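Local coordinates for xanthomonas outer protein D (Xanthomonas euvesicatoria, PDB 2OIX), which is a type III secreted virulence effector with a Ulp1-like (C48-family) cysteine protease domain that removes SUMO from its conjugates, studied here as an inactive mutant, at residues R11-D16 against H139-I144; D7-A12 against D176-A181. The protein carries 1 engineered substitution. All coordinates share one frame; numbering follows the deposited sequence.

Contact 1. Residues R11-D16 against H139-I144; sequences RAYTDD and HVLTGI
Leu141 reaches from helix 136-153 to the root of the Tyr13 ring on helix 7-20, its two methyls set against the tyrosine's near end. CD1 lies 3.6 Å from Tyr13 CG, while CD2 is 3.9 Å from Tyr13 CD2. Leu141 CB stands over one face of the ring, 4.3 Å above the plane and displaced toward the rim; the two side chains run obliquely to each other. Because chi1 of -168° turns CG away from the backbone N, the Tyr13 ring passes Leu141 at a slant and its hydroxyl reaches beyond it, where it hydrogen-bonds with Arg177 NH1 and Glu145 OE1. One turn further along helix 136-153, Ile144 meets Thr14 nearly at a right angle: Ile144 CD1 comes within 4.1 Å of Thr14 CG2, and both residues also touch Phe32 of strand 30-32. The helices run almost parallel, 14° apart, with their axes 10.8 Å from each other at closest approach, a separation spanned chiefly by Tyr13 and Leu141, with Ile144 reaching to Thr14. Between the two segments the joint is therefore wholly apolar and buried, and the one polar group of Tyr13 is satisfied at its far end, at the border with helix 171-179.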
loop_
_atom_site.group_PDB
_atom_site.type_symbol
_atom_site.label_atom_id
_atom_site.label_comp_id
_atom_site.label_asym_id
_atom_site.label_seq_id
_atom_site.Cartn_x
_atom_site.Cartn_y
_atom_site.Cartn_z
ATOM N N ARG A 11 -3.420 8.474 5.368
ATOM C CA ARG A 11 -3.925 7.964 6.640
ATOM C C ARG A 11 -5.420 8.202 6.886
ATOM O O ARG A 11 -6.123 7.291 7.346
ATOM C CB ARG A 11 -3.118 8.539 7.811
ATOM C CG ARG A 11 -3.539 7.999 9.158
ATOM C CD ARG A 11 -3.182 6.518 9.287
ATOM N NE ARG A 11 -3.795 5.904 10.466
ATOM C CZ ARG A 11 -3.179 5.715 11.633
ATOM N NH1 ARG A 11 -1.907 6.067 11.803
ATOM N NH2 ARG A 11 -3.846 5.161 12.643
ATOM N N ALA A 12 -5.904 9.407 6.574
ATOM C CA ALA A 12 -7.301 9.762 6.771
ATOM C C ALA A 12 -8.198 8.963 5.812
ATOM O O ALA A 12 -9.284 8.501 6.181
ATOM C CB ALA A 12 -7.525 11.286 6.553
ATOM N N TYR A 13 -7.727 8.808 4.580
ATOM C CA TYR A 13 -8.456 8.006 3.615
ATOM C C TYR A 13 -8.503 6.532 4.041
ATOM O O TYR A 13 -9.577 5.920 4.036
ATOM C CB TYR A 13 -7.868 8.166 2.225
ATOM C CG TYR A 13 -8.765 7.590 1.145
ATOM C CD1 TYR A 13 -9.608 8.412 0.386
ATOM C CD2 TYR A 13 -8.791 6.209 0.904
ATOM C CE1 TYR A 13 -10.433 7.869 -0.619
ATOM C CE2 TYR A 13 -9.620 5.667 -0.082
ATOM C CZ TYR A 13 -10.410 6.495 -0.838
ATOM O OH TYR A 13 -11.230 5.942 -1.795
ATOM N N THR A 14 -7.372 5.969 4.433
ATOM C CA THR A 14 -7.376 4.540 4.783
ATOM C C THR A 14 -8.074 4.234 6.117
ATOM O O THR A 14 -8.688 3.164 6.263
ATOM C CB THR A 14 -5.990 3.883 4.684
ATOM O OG1 THR A 14 -5.107 4.476 5.635
ATOM C CG2 THR A 14 -5.419 3.987 3.262
ATOM N N ASP A 15 -8.027 5.187 7.060
ATOM C CA ASP A 15 -8.857 5.144 8.272
ATOM C C ASP A 15 -10.333 5.074 7.905
ATOM O O ASP A 15 -11.051 4.206 8.406
ATOM C CB ASP A 15 -8.614 6.367 9.175
ATOM C CG ASP A 15 -7.353 6.232 10.028
ATOM O OD1 ASP A 15 -6.687 5.183 9.961
ATOM O OD2 ASP A 15 -7.019 7.178 10.784
ATOM N N ASP A 16 -10.781 5.980 7.031
ATOM C CA ASP A 16 -12.178 6.021 6.605
ATOM C C ASP A 16 -12.578 4.752 5.844
ATOM O O ASP A 16 -13.657 4.190 6.101
ATOM C CB ASP A 16 -12.445 7.273 5.772
ATOM C CG ASP A 16 -13.863 7.334 5.249
ATOM O OD1 ASP A 16 -14.799 7.491 6.068
ATOM O OD2 ASP A 16 -14.048 7.224 4.019
ATOM N N HIS A 139 -3.416 7.577 -7.138
ATOM C CA HIS A 139 -3.234 6.249 -7.729
ATOM C C HIS A 139 -3.029 5.170 -6.631
ATOM O O HIS A 139 -3.616 4.076 -6.700
ATOM C CB HIS A 139 -2.084 6.259 -8.743
ATOM C CG HIS A 139 -2.455 6.818 -10.082
ATOM N ND1 HIS A 139 -2.396 8.163 -10.362
ATOM C CD2 HIS A 139 -2.862 6.215 -11.228
ATOM C CE1 HIS A 139 -2.760 8.375 -11.617
ATOM N NE2 HIS A 139 -3.066 7.214 -12.163
ATOM N N VAL A 140 -2.250 5.518 -5.612
ATOM C CA VAL A 140 -2.088 4.670 -4.438
ATOM C C VAL A 140 -3.418 4.427 -3.705
ATOM O O VAL A 140 -3.772 3.251 -3.507
ATOM C CB VAL A 140 -0.965 5.135 -3.488
ATOM C CG1 VAL A 140 -0.983 4.274 -2.220
ATOM C CG2 VAL A 140 0.390 4.979 -4.174
ATOM N N LEU A 141 -4.207 5.492 -3.452
ATOM C CA LEU A 141 -5.438 5.355 -2.691
ATOM C C LEU A 141 -6.409 4.474 -3.453
ATOM O O LEU A 141 -7.023 3.563 -2.890
ATOM C CB LEU A 141 -6.080 6.736 -2.400
ATOM C CG LEU A 141 -5.282 7.486 -1.333
ATOM C CD1 LEU A 141 -5.907 8.693 -0.825
ATOM C CD2 LEU A 141 -4.996 6.539 -0.105
ATOM N N THR A 142 -6.597 4.806 -4.730
ATOM C CA THR A 142 -7.432 4.026 -5.613
ATOM C C THR A 142 -7.023 2.567 -5.702
ATOM O O THR A 142 -7.904 1.706 -5.623
ATOM C CB THR A 142 -7.490 4.641 -7.034
ATOM O OG1 THR A 142 -7.715 6.047 -6.916
ATOM C CG2 THR A 142 -8.621 3.978 -7.838
ATOM N N GLY A 143 -5.724 2.288 -5.829
ATOM C CA GLY A 143 -5.261 0.903 -5.866
ATOM C C GLY A 143 -5.603 0.140 -4.574
ATOM O O GLY A 143 -6.064 -1.038 -4.619
ATOM N N ILE A 144 -5.452 0.814 -3.431
ATOM C CA ILE A 144 -5.770 0.193 -2.145
ATOM C C ILE A 144 -7.239 -0.205 -2.074
ATOM O O ILE A 144 -7.544 -1.347 -1.711
ATOM C CB ILE A 144 -5.373 1.113 -0.957
ATOM C CG1 ILE A 144 -3.817 1.195 -0.830
ATOM C CG2 ILE A 144 -6.032 0.589 0.338
ATOM C CD1 ILE A 144 -3.348 2.248 0.162
#

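Contact 2. Residues D7-A12 against D176-A181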
loop_
_atom_site.group_PDB
_atom_site.type_symbol
_atom_site.label_atom_id
_atom_site.label_comp_id
_atom_site.label_asym_id
_atom_site.label_seq_id
_atom_site.Cartn_x
_atom_site.Cartn_y
_atom_site.Cartn_z
ATOM N N ASP A 7 1.278 12.345 4.019
ATOM C CA ASP A 7 1.079 11.110 4.804
ATOM C C ASP A 7 -0.302 11.126 5.478
ATOM O O ASP A 7 -0.987 10.111 5.485
ATOM C CB ASP A 7 2.155 10.982 5.894
ATOM C CG ASP A 7 3.570 10.802 5.326
ATOM O OD1 ASP A 7 3.962 9.659 4.961
ATOM O OD2 ASP A 7 4.312 11.820 5.283
ATOM N N GLY A 8 -0.655 12.282 6.074
ATOM C CA GLY A 8 -1.940 12.499 6.756
ATOM C C GLY A 8 -3.195 12.335 5.909
ATOM O O GLY A 8 -4.239 11.929 6.413
ATOM N N HIS A 9 -3.118 12.668 4.627
ATOM C CA HIS A 9 -4.239 12.444 3.725
ATOM C C HIS A 9 -4.454 10.988 3.438
ATOM O O HIS A 9 -5.596 10.537 3.388
ATOM C CB HIS A 9 -3.984 13.141 2.415
ATOM C CG HIS A 9 -3.954 14.626 2.536
ATOM N ND1 HIS A 9 -2.802 15.360 2.351
ATOM C CD2 HIS A 9 -4.929 15.524 2.823
ATOM C CE1 HIS A 9 -3.072 16.647 2.496
ATOM N NE2 HIS A 9 -4.348 16.769 2.810
ATOM N N LEU A 10 -3.354 10.271 3.207
ATOM C CA LEU A 10 -3.416 8.835 2.955
ATOM C C LEU A 10 -3.979 8.145 4.193
ATOM O O LEU A 10 -4.912 7.355 4.084
ATOM C CB LEU A 10 -2.031 8.281 2.583
ATOM C CG LEU A 10 -1.681 8.238 1.075
ATOM C CD1 LEU A 10 -1.317 9.581 0.653
ATOM C CD2 LEU A 10 -0.431 7.338 0.881
ATOM N N ARG A 11 -3.420 8.474 5.368
ATOM C CA ARG A 11 -3.925 7.964 6.640
ATOM C C ARG A 11 -5.420 8.202 6.886
ATOM O O ARG A 11 -6.123 7.291 7.346
ATOM C CB ARG A 11 -3.118 8.539 7.811
ATOM C CG ARG A 11 -3.539 7.999 9.158
ATOM C CD ARG A 11 -3.182 6.518 9.287
ATOM N NE ARG A 11 -3.795 5.904 10.466
ATOM C CZ ARG A 11 -3.179 5.715 11.633
ATOM N NH1 ARG A 11 -1.907 6.067 11.803
ATOM N NH2 ARG A 11 -3.846 5.161 12.643
ATOM N N ALA A 12 -5.904 9.407 6.574
ATOM C CA ALA A 12 -7.301 9.762 6.771
ATOM C C ALA A 12 -8.198 8.963 5.812
ATOM O O ALA A 12 -9.284 8.501 6.181
ATOM C CB ALA A 12 -7.525 11.286 6.553
ATOM N N ASP A 176 -14.016 14.184 -1.612
ATOM C CA ASP A 176 -15.324 13.964 -0.992
ATOM C C ASP A 176 -15.223 13.034 0.213
ATOM O O ASP A 176 -15.863 13.269 1.234
ATOM C CB ASP A 176 -16.304 13.370 -2.006
ATOM C CG ASP A 176 -17.106 14.427 -2.739
ATOM O OD1 ASP A 176 -16.684 15.603 -2.779
ATOM O OD2 ASP A 176 -18.159 14.057 -3.294
ATOM N N ARG A 177 -14.440 11.968 0.077
ATOM C CA ARG A 177 -14.214 11.026 1.175
ATOM C C ARG A 177 -13.381 11.636 2.290
ATOM O O ARG A 177 -13.654 11.392 3.466
ATOM C CB ARG A 177 -13.606 9.712 0.674
ATOM C CG ARG A 177 -14.673 8.657 0.418
ATOM C CD ARG A 177 -14.263 7.718 -0.669
ATOM N NE ARG A 177 -15.340 6.786 -0.993
ATOM C CZ ARG A 177 -15.231 5.799 -1.886
ATOM N NH1 ARG A 177 -14.079 5.602 -2.560
ATOM N NH2 ARG A 177 -16.283 5.009 -2.111
ATOM N N LEU A 178 -12.390 12.447 1.920
ATOM C CA LEU A 178 -11.610 13.208 2.890
ATOM C C LEU A 178 -12.446 14.288 3.606
ATOM O O LEU A 178 -12.187 14.602 4.773
ATOM C CB LEU A 178 -10.386 13.849 2.225
ATOM C CG LEU A 178 -9.157 13.019 1.855
ATOM C CD1 LEU A 178 -8.102 13.931 1.272
ATOM C CD2 LEU A 178 -8.599 12.265 3.029
ATOM N N ALA A 179 -13.434 14.856 2.907
ATOM C CA ALA A 179 -14.334 15.854 3.492
ATOM C C ALA A 179 -15.278 15.233 4.522
ATOM O O ALA A 179 -15.851 15.944 5.350
ATOM C CB ALA A 179 -15.127 16.585 2.405
ATOM N N GLN A 180 -15.448 13.915 4.463
ATOM C CA GLN A 180 -16.143 13.182 5.519
ATOM C C GLN A 180 -15.134 12.721 6.580
ATOM O O GLN A 180 -14.697 11.568 6.587
ATOM C CB GLN A 180 -16.942 12.008 4.944
ATOM C CG GLN A 180 -18.166 12.421 4.115
ATOM C CD GLN A 180 -18.594 11.348 3.107
ATOM O OE1 GLN A 180 -17.771 10.561 2.616
ATOM N NE2 GLN A 180 -19.889 11.321 2.790
ATOM N N ALA A 181 -14.757 13.663 7.448
ATOM C CA ALA A 181 -13.849 13.435 8.575
ATOM C C ALA A 181 -14.053 14.522 9.631
ATOM O O ALA A 181 -15.142 15.097 9.750
ATOM C CB ALA A 181 -12.395 13.412 8.115
#
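Leu178, near the C-terminal end of helix 171-179, supplies every close contact from its side, and its two methyls divide the work against the first turns of helix 7-20. The aliphatic contact is made by CD2, which sits 3.8 Å from Ala12 CB. The same methyl also rests against backbone, 3.5 Å from His9 O, a van der Waals approach to a carbonyl oxygen. The other branch, CD1, packs 3.9 Å from His9 CD2; it meets the imidazole obliquely, and the two side chains cross at about a right angle. Leu178 gets there through its outer atoms, for its CB leaves the helix to one side; chi2 of -178° then carries CD1 outward to the imidazole, while the CD2 branch falls against Ala12 and the His9 carbonyl. No polar bond joins residues 7-12 to residues 176-181. His9 ND1 is hydrogen-bonded to the backbone N of Leu6, just ahead of the helix, which helps to hold the imidazole while its carbon CD2 meets the leucine. The side chain of Arg177 leads away from residues 7-12. The contact covers 143 Å² and lies toward the surface. It is plain helix-to-helix packing within the Ulp1-type catalytic domain, laying the last helix of the modelled chain against the N-terminal helix, which on another side, through Leu10, packs on Trp76 and Pro68 of the central mixed sheet.

How the contacts relate
Both contacts begin on helix 7-20, sharing Arg11 and Ala12, and their centres lie 8 Å apart on the same side of the chain's centre. Contact 1 joins this helix to helix 136-153, contact 2 to the next helix along the chain, 171-179; the five-stranded sheet comes between the first helix and these two in sequence. Contact 1 is the deeper, about 8 Å from the chain's centre against about 15 Å for contact 2. They touch directly, as where Leu141 CD2 lies 3.9 Å from Leu10 CG. The three helices thus pack on one another, bringing the first and last helices of the modelled chain together.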